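Local coordinates for putative cell adhesion protein (Bacteroides eggerthii, PDB 4GPV) that probably serves as a structural subunit of a pilus, or fimbria, on the bacterial surface and may take part in cell adhesion, at residues 116-120 with 121-125; 223-226 with 227-230. All blocks are in the same frame, centred on the assembly; numbering follows the deposited sequence.

Contact 1: 116-120 with 121-125; sequences LMDNT and DNAST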
loop_
_atom_site.group_PDB
_atom_site.type_symbol
_atom_site.label_atom_id
_atom_site.label_comp_id
_atom_site.label_asym_id
_atom_site.label_seq_id
_atom_site.Cartn_x
_atom_site.Cartn_y
_atom_site.Cartn_z
ATOM N N LEU A 116 1.002 -7.524 4.316
ATOM C CA LEU A 116 1.552 -6.967 3.074
ATOM C C LEU A 116 2.362 -8.015 2.318
ATOM O O LEU A 116 2.523 -7.892 1.105
ATOM C CB LEU A 116 2.419 -5.736 3.383
ATOM C CG LEU A 116 3.017 -4.962 2.194
ATOM C CD1 LEU A 116 1.933 -4.361 1.300
ATOM C CD2 LEU A 116 3.956 -3.872 2.729
HETATM N N MSE A 117 2.926 -9.004 3.042
HETATM C CA MSE A 117 3.713 -10.063 2.416
HETATM C C MSE A 117 3.062 -11.404 2.619
HETATM O O MSE A 117 2.324 -11.600 3.600
HETATM C CB MSE A 117 5.165 -10.145 2.957
HETATM C CG MSE A 117 5.925 -8.835 2.908
HETATM SE SE MSE A 117 6.322 -8.317 1.085
HETATM C CE MSE A 117 6.557 -6.385 1.405
ATOM N N ASP A 118 3.378 -12.351 1.722
ATOM C CA ASP A 118 2.877 -13.711 1.843
ATOM C C ASP A 118 3.644 -14.426 2.998
ATOM O O ASP A 118 4.446 -13.766 3.658
ATOM C CB ASP A 118 2.958 -14.448 0.495
ATOM C CG ASP A 118 4.328 -14.843 -0.000
ATOM O OD1 ASP A 118 5.308 -14.706 0.774
ATOM O OD2 ASP A 118 4.417 -15.356 -1.139
ATOM N N ASN A 119 3.429 -15.753 3.255
ATOM C CA ASN A 119 4.105 -16.361 4.413
ATOM C C ASN A 119 5.627 -16.607 4.257
ATOM O O ASN A 119 6.267 -17.048 5.219
ATOM C CB ASN A 119 3.394 -17.650 4.896
ATOM C CG ASN A 119 3.246 -18.760 3.891
ATOM O OD1 ASN A 119 3.734 -18.677 2.758
ATOM N ND2 ASN A 119 2.607 -19.862 4.319
ATOM N N THR A 120 6.229 -16.263 3.112
ATOM C CA THR A 120 7.685 -16.340 2.984
ATOM C C THR A 120 8.312 -15.045 3.522
ATOM O O THR A 120 9.525 -14.982 3.686
ATOM C CB THR A 120 8.124 -16.523 1.515
ATOM O OG1 THR A 120 7.855 -15.309 0.794
ATOM C CG2 THR A 120 7.497 -17.758 0.842
ATOM N N ASP A 121 7.472 -13.980 3.681
ATOM C CA ASP A 121 7.825 -12.601 4.108
ATOM C C ASP A 121 8.546 -11.810 3.020
ATOM O O ASP A 121 8.776 -10.616 3.199
ATOM C CB ASP A 121 8.703 -12.592 5.388
ATOM C CG ASP A 121 8.071 -13.220 6.612
ATOM O OD1 ASP A 121 6.858 -13.007 6.833
ATOM O OD2 ASP A 121 8.804 -13.861 7.390
ATOM N N ASN A 122 8.867 -12.434 1.880
ATOM C CA ASN A 122 9.680 -11.809 0.830
ATOM C C ASN A 122 8.955 -11.590 -0.490
ATOM O O ASN A 122 9.584 -11.175 -1.461
ATOM C CB ASN A 122 10.919 -12.671 0.579
ATOM C CG ASN A 122 11.897 -12.636 1.714
ATOM O OD1 ASN A 122 12.307 -11.573 2.182
ATOM N ND2 ASN A 122 12.350 -13.799 2.136
ATOM N N ALA A 123 7.675 -11.893 -0.547
ATOM C CA ALA A 123 6.868 -11.648 -1.756
ATOM C C ALA A 123 5.623 -10.889 -1.338
ATOM O O ALA A 123 5.023 -11.253 -0.345
ATOM C CB ALA A 123 6.518 -12.954 -2.444
ATOM N N SER A 124 5.283 -9.784 -2.034
ATOM C CA SER A 124 4.113 -8.985 -1.671
ATOM C C SER A 124 2.796 -9.629 -2.097
ATOM O O SER A 124 2.719 -10.300 -3.133
ATOM C CB SER A 124 4.182 -7.585 -2.275
ATOM O OG SER A 124 3.209 -6.773 -1.625
ATOM N N THR A 125 1.748 -9.373 -1.302
ATOM C CA THR A 125 0.395 -9.768 -1.636
ATOM C C THR A 125 -0.152 -8.812 -2.696
ATOM O O THR A 125 -1.150 -9.129 -3.372
ATOM C CB THR A 125 -0.498 -9.760 -0.396
ATOM O OG1 THR A 125 -0.478 -8.453 0.213
ATOM C CG2 THR A 125 -0.116 -10.849 0.611
HETATM O O HOH W 1 4.490 -12.298 6.080
#
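Asp118 N points almost straight at Ala123 O (2.9 Å, 166° at the hydrogen) and starts the cross-bonding of a tight hairpin-like loop, in which a type I beta turn runs from Asp118 to Asp121 and an Asx turn is built on its first residue. On the far side of the facing pair Met117 and Ser124, Thr125 N bonds to Leu116 O at 2.9 Å, so that pair is an antiparallel, non-hydrogen-bonded one forming a single bridge. The turn itself closes with Asp121 N giving its proton to Asp118 O from well above the carbonyl plane.

The side-chain work centres on Asp118 OD1. It takes two donors from Thr120: the hydroxyl OG1, 2.6 Å away on the syn lone pair, and the backbone N from above the carboxylate plane. With chi1 at 72°, CG sits between the backbone N and the carbonyl carbon, which folds the carboxylate back over the turn. Thr120 OG1 in turn accepts from Asn122 N at 3.2 Å, so one hydroxyl passes the anchoring on to the returning chain. With Asp118 replaced by alanine, Thr120 N and OG1 would lose their shared acceptor, and the hydroxyl would probably be set free to turn away from Asn122 N.

A water lies close to both Asp118 O and Asp121 OD1. Elsewhere, Thr125 OG1 bonds to Ser115 O.

The selenomethionine Met117 lies against the returning chain, its bent chain (chi2 -69°) laying CG 3.4 Å from Asp121 O and bringing SE to 3.6 Å from Ser124 CA.

Contact 2: 223-226 with 227-230; sequences TTST and ALSD
Ser225 OG is gripped by two backbone groups: it accepts from Ala227 N at 3.2 Å, across a bent bond of 137°, and is hydrogen-bonded to the carbonyl oxygen of Asp121 in the loop alongside. Its first torsion, 177°, swings the hydroxyl to the far side from its own N, where it can face Ala227; the methyl there packs beside it, with Ala227 CB 3.5 Å from Ser225 OG. The carbonyl of the same serine is used as well. Leu228 N donates to Ser225 O at 3.1 Å, approaching from high above the carbonyl plane.

Hydroxyl to backbone N two residues on is the bond of an ST turn, and here it introduces a short 3-10 turn at Thr226 and Ala227 that joins strand 222-224 to strand 229-231 in the FimA-like C-terminal domain. The two strands have different neighbours: the first runs parallel to 207-209, the second antiparallel to 176-193. The next step of the turn is Ser229 N donating to Thr226 O, a longer bond of 3.3 Å and again steep to the carbonyl plane, while a water lies by both Thr226 O and Ser229 O.

Leu228 supplies the apolar side. Its CG lies 4.3 Å from Ser225 CB, and its CB passes 3.7 Å from Ser225 O, on the same side of the carbonyl plane as its own N. The rest of this buried side chain packs among Met117, Tyr208, Ala188 and Phe249.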
loop_
_atom_site.group_PDB
_atom_site.type_symbol
_atom_site.label_atom_id
_atom_site.label_comp_id
_atom_site.label_asym_id
_atom_site.label_seq_id
_atom_site.Cartn_x
_atom_site.Cartn_y
_atom_site.Cartn_z
ATOM N N THR A 223 10.133 -7.287 10.325
ATOM C CA THR A 223 10.565 -8.428 9.515
ATOM C C THR A 223 11.207 -7.914 8.230
ATOM O O THR A 223 10.659 -7.007 7.597
ATOM C CB THR A 223 9.366 -9.358 9.220
ATOM O OG1 THR A 223 8.836 -9.816 10.471
ATOM C CG2 THR A 223 9.756 -10.578 8.365
ATOM N N THR A 224 12.358 -8.478 7.825
ATOM C CA THR A 224 12.974 -8.048 6.563
ATOM C C THR A 224 12.212 -8.675 5.389
ATOM O O THR A 224 11.675 -9.788 5.497
ATOM C CB THR A 224 14.465 -8.392 6.482
ATOM O OG1 THR A 224 14.645 -9.812 6.540
ATOM C CG2 THR A 224 15.277 -7.685 7.539
ATOM N N SER A 225 12.150 -7.932 4.291
ATOM C CA SER A 225 11.509 -8.372 3.059
ATOM C C SER A 225 12.334 -7.927 1.878
ATOM O O SER A 225 12.532 -6.721 1.675
ATOM C CB SER A 225 10.097 -7.808 2.937
ATOM O OG SER A 225 9.582 -8.216 1.683
ATOM N N THR A 226 12.738 -8.892 1.029
ATOM C CA THR A 226 13.493 -8.548 -0.179
ATOM C C THR A 226 12.593 -7.833 -1.185
ATOM O O THR A 226 13.118 -7.157 -2.059
ATOM C CB THR A 226 14.137 -9.788 -0.817
ATOM O OG1 THR A 226 13.099 -10.696 -1.149
ATOM C CG2 THR A 226 15.183 -10.442 0.070
ATOM N N ALA A 227 11.269 -7.938 -1.058
ATOM C CA ALA A 227 10.348 -7.227 -1.963
ATOM C C ALA A 227 10.432 -5.708 -1.761
ATOM O O ALA A 227 9.893 -4.953 -2.569
ATOM C CB ALA A 227 8.926 -7.686 -1.720
ATOM N N LEU A 228 11.058 -5.266 -0.658
ATOM C CA LEU A 228 11.151 -3.827 -0.340
ATOM C C LEU A 228 12.548 -3.258 -0.638
ATOM O O LEU A 228 12.935 -2.218 -0.110
ATOM C CB LEU A 228 10.731 -3.557 1.101
ATOM C CG LEU A 228 9.289 -3.910 1.440
ATOM C CD1 LEU A 228 8.999 -3.630 2.887
ATOM C CD2 LEU A 228 8.270 -3.237 0.471
ATOM N N SER A 229 13.271 -3.906 -1.558
ATOM C CA SER A 229 14.575 -3.438 -2.009
ATOM C C SER A 229 14.679 -3.665 -3.508
ATOM O O SER A 229 14.632 -4.806 -3.942
ATOM C CB SER A 229 15.697 -4.163 -1.259
ATOM O OG SER A 229 16.966 -3.702 -1.692
ATOM N N ASP A 230 14.836 -2.595 -4.299
ATOM C CA ASP A 230 15.003 -2.690 -5.754
ATOM C C ASP A 230 16.411 -2.260 -6.111
ATOM O O ASP A 230 16.765 -1.092 -5.884
ATOM C CB ASP A 230 13.959 -1.836 -6.477
ATOM C CG ASP A 230 12.570 -2.461 -6.454
ATOM O OD1 ASP A 230 12.477 -3.704 -6.598
ATOM O OD2 ASP A 230 11.570 -1.695 -6.468
HETATM O O HOH W 2 13.574 -6.997 -4.462
#

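From the N terminus, the chain leaves strand 113-115 and doubles back in contact 1, which closes its loop before strand 133-138. About a hundred residues later it emerges from strand 222-224, turns in contact 2 and enters strand 229-231. The two are in series, so neither encloses nor crosses the other, yet their centres lie 9 Å apart. Asn122 OD1, at 3.0 Å from Thr226 N, probably bonds the two turns together, and Met117 SE sits 3.3 Å from Ser225 OG. Loop 116-125 is thereby tied to the connection between two strands of the seven-stranded sheet, with Tyr208 on strand 207-209 touched from both contacts.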